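Local coordinates for protein quinoline 2-oxidoreductase large subunit (Pseudomonas putida, PDB 1T3Q) that carries the molybdenum and molybdopterin cytosine dinucleotide cofactor of a molybdenum hydroxylase that probably oxidises quinoline at its 2-position, at residues B[374-379]-B[748-753]; B[660-665]-B[681-686]; B[520-525]-B[563-568]. One frame throughout, in Å; residues are numbered along the deposited sequence.

In the fold
Interactions 1 and 2 form one continuous packed core, their centres about 11 Å apart, beside the molybdenum site. Helix 744-761 joins them: P750 touches both T376 and A686, A749 CB lies 3.4 Å from A686 CB, and V753 CG2 lies 3.7 Å from F660 CE2. The T376 side chain is about 9 Å from the bound dioxosulfidomolybdenum(VI) ion, and that of I683 about 12 Å from the pterin cytosine dinucleotide. Interaction 3 stands apart, its centre about 41 Å from that of interaction 1 and about 36 Å from that of interaction 2; its V521 side chain is about 14 Å from the same dinucleotide. In sequence, interaction 1 encloses both others.

Interaction 1: B[374-379]-B[748-753]; sequences GFTAGQ and SAPAAV
S748 meets Q379 through its backbone: Q379 CG lies 4.0 Å from S748 CA. The polar ends do not bond directly, with Q379 NE2 4.3 Å from S748 OG, but both are hydrogen-bonded to S461 OG, which bridges them. Q379 NE2 also donates to V462 O, and its OE1 accepts from R382, so the buried amide is held at both ends. Two residues on, P750 presents its ring to T376. The methyl CG2 of T376, anti to the backbone N, sits 3.8 Å from both CB and CG of P750, the two side chains crossing at about a right angle. This leaves OG1 on the other branch, bonded to M746 O and K296 NZ. The contact joins two helices; the axes of segments 375-379 and 748-753 approach to 8.3 Å and cross at -29°. Each helix follows closely on a residue of the molybdenum pocket: R371 before helix 375-393 and E743 before helix 744-761. P750 has no N-H to give, and helix 744-761 is kinked there. A751 then turns its methyl into the other helix: A751 CB touches Q379 O at 3.6 Å and Q379 CG at 3.7 Å, a close fit made possible by the small side chain.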
loop_
_atom_site.group_PDB
_atom_site.type_symbol
_atom_site.label_atom_id
_atom_site.label_comp_id
_atom_site.label_asym_id
_atom_site.label_seq_id
_atom_site.Cartn_x
_atom_site.Cartn_y
_atom_site.Cartn_z
ATOM N N GLY B 374 8.382 35.778 -7.579
ATOM C CA GLY B 374 8.931 37.115 -7.704
ATOM C C GLY B 374 8.042 38.177 -8.322
ATOM O O GLY B 374 8.388 39.362 -8.293
ATOM N N PHE B 375 6.896 37.775 -8.862
ATOM C CA PHE B 375 5.987 38.733 -9.495
ATOM C C PHE B 375 5.395 39.715 -8.482
ATOM O O PHE B 375 5.134 40.873 -8.801
ATOM C CB PHE B 375 4.838 37.995 -10.198
ATOM C CG PHE B 375 5.283 36.886 -11.116
ATOM C CD1 PHE B 375 6.367 37.060 -11.975
ATOM C CD2 PHE B 375 4.591 35.680 -11.149
ATOM C CE1 PHE B 375 6.750 36.052 -12.850
ATOM C CE2 PHE B 375 4.965 34.660 -12.021
ATOM C CZ PHE B 375 6.050 34.848 -12.878
ATOM N N THR B 376 5.198 39.250 -7.254
ATOM C CA THR B 376 4.594 40.080 -6.215
ATOM C C THR B 376 5.283 41.399 -5.861
ATOM O O THR B 376 4.630 42.441 -5.814
ATOM C CB THR B 376 4.401 39.270 -4.910
ATOM O OG1 THR B 376 3.673 38.067 -5.198
ATOM C CG2 THR B 376 3.620 40.088 -3.889
ATOM N N ALA B 377 6.592 41.368 -5.613
ATOM C CA ALA B 377 7.308 42.585 -5.220
ATOM C C ALA B 377 7.144 43.739 -6.203
ATOM O O ALA B 377 6.808 44.857 -5.804
ATOM C CB ALA B 377 8.792 42.283 -5.020
ATOM N N GLY B 378 7.389 43.466 -7.479
ATOM C CA GLY B 378 7.269 44.499 -8.499
ATOM C C GLY B 378 5.844 44.996 -8.661
ATOM O O GLY B 378 5.619 46.166 -8.959
ATOM N N GLN B 379 4.881 44.101 -8.480
ATOM C CA GLN B 379 3.471 44.468 -8.586
ATOM C C GLN B 379 3.177 45.498 -7.494
ATOM O O GLN B 379 2.548 46.524 -7.748
ATOM C CB GLN B 379 2.591 43.225 -8.404
ATOM C CG GLN B 379 1.081 43.458 -8.580
ATOM C CD GLN B 379 0.674 43.703 -10.024
ATOM O OE1 GLN B 379 1.375 43.306 -10.958
ATOM N NE2 GLN B 379 -0.479 44.336 -10.214
ATOM N N SER B 748 -1.265 39.994 -7.162
ATOM C CA SER B 748 -1.922 41.295 -7.122
ATOM C C SER B 748 -2.520 41.816 -5.812
ATOM O O SER B 748 -2.379 42.994 -5.501
ATOM C CB SER B 748 -3.000 41.308 -8.213
ATOM O OG SER B 748 -3.786 42.484 -8.178
ATOM N N ALA B 749 -3.197 40.968 -5.046
ATOM C CA ALA B 749 -3.796 41.448 -3.802
ATOM C C ALA B 749 -2.808 42.143 -2.851
ATOM O O ALA B 749 -3.164 43.112 -2.186
ATOM C CB ALA B 749 -4.516 40.301 -3.080
ATOM N N PRO B 750 -1.555 41.668 -2.769
ATOM C CA PRO B 750 -0.658 42.372 -1.847
ATOM C C PRO B 750 -0.484 43.832 -2.262
ATOM O O PRO B 750 -0.382 44.725 -1.421
ATOM C CB PRO B 750 0.644 41.582 -1.958
ATOM C CG PRO B 750 0.170 40.188 -2.307
ATOM C CD PRO B 750 -0.903 40.473 -3.333
ATOM N N ALA B 751 -0.445 44.067 -3.571
ATOM C CA ALA B 751 -0.279 45.413 -4.093
ATOM C C ALA B 751 -1.469 46.281 -3.698
ATOM O O ALA B 751 -1.306 47.444 -3.346
ATOM C CB ALA B 751 -0.128 45.371 -5.616
ATOM N N ALA B 752 -2.665 45.704 -3.746
ATOM C CA ALA B 752 -3.876 46.435 -3.380
ATOM C C ALA B 752 -3.825 46.916 -1.932
ATOM O O ALA B 752 -4.225 48.043 -1.636
ATOM C CB ALA B 752 -5.111 45.551 -3.598
ATOM N N VAL B 753 -3.334 46.066 -1.030
ATOM C CA VAL B 753 -3.246 46.437 0.380
ATOM C C VAL B 753 -2.194 47.519 0.619
ATOM O O VAL B 753 -2.451 48.500 1.324
ATOM C CB VAL B 753 -2.919 45.221 1.280
ATOM C CG1 VAL B 753 -2.855 45.665 2.743
ATOM C CG2 VAL B 753 -3.977 44.136 1.109
#

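Interaction 2: B[660-665]-B[681-686]; sequences FFAVED and GGIAQA
F660 and I683 face each other across the interface between strand 655-665 and helix 672-692, and their side chains run past one another in opposite senses. The flat of the phenyl ring is turned to the helix. I683 sets its CG2 methyl almost exactly over the middle of that face, 3.6 Å from the ring centroid of F660 and only 8° off the ring normal, a CH-pi contact. I683 points its CB at the strand; with CG1 beside the backbone N (chi1 -73°) and CG2 anti to it, CG2 lies over the ring and CG1 carries CD1 towards A662. On the way, CD1 comes 3.9 Å from F660 CD1. The same CD1 reaches A662 CB at 4.3 Å, so that CG2 meets F660 alone and CD1 both F660 and A662. F660 and A662 both direct their CB to the helix, whereas the intervening F661 points the other way and packs on V437 of helix 426-437. All three touching residues are buried, and the contact between them is purely apolar. V753 and A644 also lie against F660. On helix 672-692, Q685 bonds through OE1 to R371 of the molybdenum pocket and packs on R143 of the small subunit. Backbone bonds from F660 and A662 to R723 tie strand 655-665 to the parallel strand 722-726, and the helix connecting them lies over the sheet through I683, the arrangement of a beta-alpha-beta crossover.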
loop_
_atom_site.group_PDB
_atom_site.type_symbol
_atom_site.label_atom_id
_atom_site.label_comp_id
_atom_site.label_asym_id
_atom_site.label_seq_id
_atom_site.Cartn_x
_atom_site.Cartn_y
_atom_site.Cartn_z
ATOM N N PHE B 660 -12.624 44.011 0.381
ATOM C CA PHE B 660 -11.764 43.469 -0.657
ATOM C C PHE B 660 -12.632 43.128 -1.853
ATOM O O PHE B 660 -13.666 42.463 -1.727
ATOM C CB PHE B 660 -11.003 42.238 -0.162
ATOM C CG PHE B 660 -9.529 42.293 -0.457
ATOM C CD1 PHE B 660 -9.064 42.206 -1.766
ATOM C CD2 PHE B 660 -8.610 42.487 0.569
ATOM C CE1 PHE B 660 -7.701 42.320 -2.049
ATOM C CE2 PHE B 660 -7.246 42.600 0.296
ATOM C CZ PHE B 660 -6.792 42.517 -1.015
ATOM N N PHE B 661 -12.214 43.624 -3.008
ATOM C CA PHE B 661 -12.930 43.414 -4.254
ATOM C C PHE B 661 -11.982 42.735 -5.230
ATOM O O PHE B 661 -10.814 43.110 -5.326
ATOM C CB PHE B 661 -13.371 44.760 -4.821
ATOM C CG PHE B 661 -14.137 45.612 -3.842
ATOM C CD1 PHE B 661 -15.509 45.445 -3.672
ATOM C CD2 PHE B 661 -13.485 46.583 -3.092
ATOM C CE1 PHE B 661 -16.217 46.239 -2.767
ATOM C CE2 PHE B 661 -14.185 47.379 -2.184
ATOM C CZ PHE B 661 -15.550 47.206 -2.024
ATOM N N ALA B 662 -12.482 41.737 -5.949
ATOM C CA ALA B 662 -11.658 41.021 -6.909
ATOM C C ALA B 662 -12.362 40.804 -8.241
ATOM O O ALA B 662 -13.545 40.465 -8.285
ATOM C CB ALA B 662 -11.232 39.670 -6.331
ATOM N N VAL B 663 -11.622 41.014 -9.323
ATOM C CA VAL B 663 -12.129 40.779 -10.668
ATOM C C VAL B 663 -11.132 39.796 -11.271
ATOM O O VAL B 663 -9.939 40.092 -11.356
ATOM C CB VAL B 663 -12.147 42.059 -11.521
ATOM C CG1 VAL B 663 -12.475 41.703 -12.967
ATOM C CG2 VAL B 663 -13.171 43.037 -10.975
ATOM N N GLU B 664 -11.607 38.626 -11.676
ATOM C CA GLU B 664 -10.709 37.623 -12.237
ATOM C C GLU B 664 -11.124 37.125 -13.607
ATOM O O GLU B 664 -12.304 36.896 -13.867
ATOM C CB GLU B 664 -10.597 36.420 -11.284
ATOM C CG GLU B 664 -9.876 35.205 -11.873
ATOM C CD GLU B 664 -8.381 35.434 -12.063
ATOM O OE1 GLU B 664 -7.763 34.716 -12.881
ATOM O OE2 GLU B 664 -7.822 36.326 -11.388
ATOM N N ASP B 665 -10.139 36.969 -14.484
ATOM C CA ASP B 665 -10.382 36.444 -15.817
ATOM C C ASP B 665 -9.353 35.353 -16.055
ATOM O O ASP B 665 -8.209 35.636 -16.421
ATOM C CB ASP B 665 -10.233 37.526 -16.896
ATOM C CG ASP B 665 -10.687 37.049 -18.280
ATOM O OD1 ASP B 665 -10.568 35.844 -18.581
ATOM O OD2 ASP B 665 -11.153 37.885 -19.081
ATOM N N GLY B 681 -8.432 32.393 -0.770
ATOM C CA GLY B 681 -7.255 31.882 -0.082
ATOM C C GLY B 681 -6.037 32.740 -0.375
ATOM O O GLY B 681 -5.254 33.054 0.527
ATOM N N GLY B 682 -5.876 33.119 -1.643
ATOM C CA GLY B 682 -4.748 33.951 -2.035
ATOM C C GLY B 682 -4.832 35.328 -1.400
ATOM O O GLY B 682 -3.820 35.894 -0.987
ATOM N N ILE B 683 -6.041 35.876 -1.317
ATOM C CA ILE B 683 -6.228 37.189 -0.713
ATOM C C ILE B 683 -5.840 37.187 0.766
ATOM O O ILE B 683 -5.249 38.150 1.259
ATOM C CB ILE B 683 -7.696 37.681 -0.871
ATOM C CG1 ILE B 683 -7.939 38.097 -2.329
ATOM C CG2 ILE B 683 -7.962 38.870 0.074
ATOM C CD1 ILE B 683 -9.394 38.416 -2.669
ATOM N N ALA B 684 -6.166 36.111 1.476
ATOM C CA ALA B 684 -5.818 36.026 2.891
ATOM C C ALA B 684 -4.292 36.016 3.049
ATOM O O ALA B 684 -3.740 36.720 3.896
ATOM C CB ALA B 684 -6.427 34.770 3.517
ATOM N N GLN B 685 -3.612 35.224 2.231
ATOM C CA GLN B 685 -2.154 35.168 2.311
ATOM C C GLN B 685 -1.549 36.528 1.979
ATOM O O GLN B 685 -0.517 36.905 2.539
ATOM C CB GLN B 685 -1.600 34.085 1.376
ATOM C CG GLN B 685 -1.831 32.669 1.902
ATOM C CD GLN B 685 -1.395 31.593 0.925
ATOM O OE1 GLN B 685 -1.664 31.687 -0.267
ATOM N NE2 GLN B 685 -0.737 30.555 1.433
ATOM N N ALA B 686 -2.203 37.266 1.081
ATOM C CA ALA B 686 -1.752 38.599 0.676
ATOM C C ALA B 686 -1.842 39.569 1.851
ATOM O O ALA B 686 -0.961 40.403 2.058
ATOM C CB ALA B 686 -2.605 39.111 -0.491
#

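Interaction 3: B[520-525]-B[563-568]; sequences DVLGVP and IVRERV
The C-terminal end of helix 510-522, closed by a Schellman motif with G523 at positive phi, is gripped at V521 by R565 of helix 549-576. R565 NH2 donates to V521 O at 2.8 Å, with an N-H...O angle of 137°. The donor lies in the carbonyl plane, on a lone pair, while the oxygen sits 28° out of the guanidinium plane; the bond is of ordinary length but far from straight. The arginine chain is extended until it bends about CG-CD (chi3 70°), which turns the guanidinium back alongside the V521 carbonyl and brings R565 CD within 3.2 Å of V521 O. V521 CG1 lies over one face of the guanidinium, toward its rim, 3.8 Å from R565 NH2. Nearer the R565 backbone, L522 CD2 packs on R565 CB at 3.8 Å and on V564 CG2 at 4.3 Å, and both L522 and V564 rest on strand 486-491. R565 NH1 bonds to A8 O, while the neighbouring D520 carboxylate takes backbone N-H groups of K12, S13 and I14. A leucine in place of R565 would probably leave V521 O and A8 O without these donors and remove the flat group over which V521 CG1 packs. Last-turn carbonyls lie at the negative end of the helix dipole, so a positive guanidinium there is likely to be favourable.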
loop_
_atom_site.group_PDB
_atom_site.type_symbol
_atom_site.label_atom_id
_atom_site.label_comp_id
_atom_site.label_asym_id
_atom_site.label_seq_id
_atom_site.Cartn_x
_atom_site.Cartn_y
_atom_site.Cartn_z
ATOM N N ASP B 520 -16.115 15.944 -20.080
ATOM C CA ASP B 520 -16.530 16.730 -21.240
ATOM C C ASP B 520 -15.876 16.299 -22.542
ATOM O O ASP B 520 -16.526 16.296 -23.589
ATOM C CB ASP B 520 -16.280 18.219 -20.983
ATOM C CG ASP B 520 -17.344 18.831 -20.084
ATOM O OD1 ASP B 520 -17.299 20.050 -19.824
ATOM O OD2 ASP B 520 -18.237 18.075 -19.643
ATOM N N VAL B 521 -14.596 15.934 -22.488
ATOM C CA VAL B 521 -13.902 15.503 -23.698
ATOM C C VAL B 521 -14.521 14.217 -24.249
ATOM O O VAL B 521 -14.748 14.099 -25.454
ATOM C CB VAL B 521 -12.391 15.259 -23.444
ATOM C CG1 VAL B 521 -11.744 14.661 -24.686
ATOM C CG2 VAL B 521 -11.700 16.565 -23.086
ATOM N N LEU B 522 -14.810 13.263 -23.365
ATOM C CA LEU B 522 -15.386 11.988 -23.781
ATOM C C LEU B 522 -16.915 11.961 -23.828
ATOM O O LEU B 522 -17.508 10.960 -24.218
ATOM C CB LEU B 522 -14.869 10.863 -22.873
ATOM C CG LEU B 522 -13.383 10.516 -23.070
ATOM C CD1 LEU B 522 -12.893 9.605 -21.959
ATOM C CD2 LEU B 522 -13.201 9.854 -24.426
ATOM N N GLY B 523 -17.549 13.058 -23.432
ATOM C CA GLY B 523 -19.003 13.120 -23.468
ATOM C C GLY B 523 -19.721 12.207 -22.494
ATOM O O GLY B 523 -20.773 11.650 -22.820
ATOM N N VAL B 524 -19.158 12.045 -21.300
ATOM C CA VAL B 524 -19.756 11.196 -20.275
ATOM C C VAL B 524 -19.893 11.967 -18.969
ATOM O O VAL B 524 -19.262 13.010 -18.784
ATOM C CB VAL B 524 -18.902 9.939 -19.999
ATOM C CG1 VAL B 524 -18.824 9.075 -21.245
ATOM C CG2 VAL B 524 -17.510 10.346 -19.527
ATOM N N PRO B 525 -20.733 11.471 -18.045
ATOM C CA PRO B 525 -20.922 12.146 -16.756
ATOM C C PRO B 525 -19.607 12.159 -15.981
ATOM O O PRO B 525 -18.848 11.193 -16.028
ATOM C CB PRO B 525 -21.971 11.279 -16.055
ATOM C CG PRO B 525 -22.705 10.618 -17.182
ATOM C CD PRO B 525 -21.610 10.291 -18.157
ATOM N N ILE B 563 -7.226 10.685 -28.287
ATOM C CA ILE B 563 -6.742 9.497 -28.974
ATOM C C ILE B 563 -7.731 8.348 -28.860
ATOM O O ILE B 563 -8.070 7.711 -29.861
ATOM C CB ILE B 563 -5.381 9.038 -28.421
ATOM C CG1 ILE B 563 -4.325 10.113 -28.697
ATOM C CG2 ILE B 563 -4.982 7.706 -29.053
ATOM C CD1 ILE B 563 -3.007 9.851 -28.022
ATOM N N VAL B 564 -8.197 8.071 -27.646
ATOM C CA VAL B 564 -9.137 6.977 -27.476
ATOM C C VAL B 564 -10.528 7.365 -27.974
ATOM O O VAL B 564 -11.272 6.517 -28.469
ATOM C CB VAL B 564 -9.181 6.498 -26.004
ATOM C CG1 VAL B 564 -7.826 5.917 -25.631
ATOM C CG2 VAL B 564 -9.538 7.643 -25.073
ATOM N N ARG B 565 -10.871 8.645 -27.865
ATOM C CA ARG B 565 -12.166 9.121 -28.350
ATOM C C ARG B 565 -12.258 8.851 -29.853
ATOM O O ARG B 565 -13.274 8.365 -30.344
ATOM C CB ARG B 565 -12.331 10.623 -28.091
ATOM C CG ARG B 565 -13.641 11.209 -28.647
ATOM C CD ARG B 565 -13.871 12.654 -28.196
ATOM N NE ARG B 565 -12.943 13.592 -28.822
ATOM C CZ ARG B 565 -12.942 14.904 -28.605
ATOM N NH1 ARG B 565 -12.060 15.681 -29.222
ATOM N NH2 ARG B 565 -13.818 15.440 -27.766
ATOM N N GLU B 566 -11.188 9.159 -30.580
ATOM C CA GLU B 566 -11.168 8.938 -32.023
ATOM C C GLU B 566 -11.390 7.472 -32.375
ATOM O O GLU B 566 -12.079 7.166 -33.338
ATOM C CB GLU B 566 -9.847 9.426 -32.629
ATOM C CG GLU B 566 -9.750 10.938 -32.699
ATOM C CD GLU B 566 -10.826 11.533 -33.593
ATOM O OE1 GLU B 566 -11.224 12.697 -33.364
ATOM O OE2 GLU B 566 -11.270 10.832 -34.530
ATOM N N ARG B 567 -10.823 6.562 -31.588
ATOM C CA ARG B 567 -10.994 5.145 -31.865
ATOM C C ARG B 567 -12.442 4.729 -31.631
ATOM O O ARG B 567 -12.962 3.849 -32.318
ATOM C CB ARG B 567 -10.017 4.324 -31.018
ATOM C CG ARG B 567 -8.582 4.527 -31.487
ATOM C CD ARG B 567 -7.533 3.966 -30.538
ATOM N NE ARG B 567 -6.195 4.352 -30.983
ATOM C CZ ARG B 567 -5.100 4.260 -30.237
ATOM N NH1 ARG B 567 -3.929 4.641 -30.727
ATOM N NH2 ARG B 567 -5.172 3.794 -28.997
ATOM N N VAL B 568 -13.100 5.378 -30.675
ATOM C CA VAL B 568 -14.499 5.084 -30.396
ATOM C C VAL B 568 -15.338 5.618 -31.572
ATOM O O VAL B 568 -16.289 4.971 -32.014
ATOM C CB VAL B 568 -14.965 5.745 -29.064
ATOM C CG1 VAL B 568 -16.487 5.680 -28.942
ATOM C CG2 VAL B 568 -14.331 5.017 -27.874
#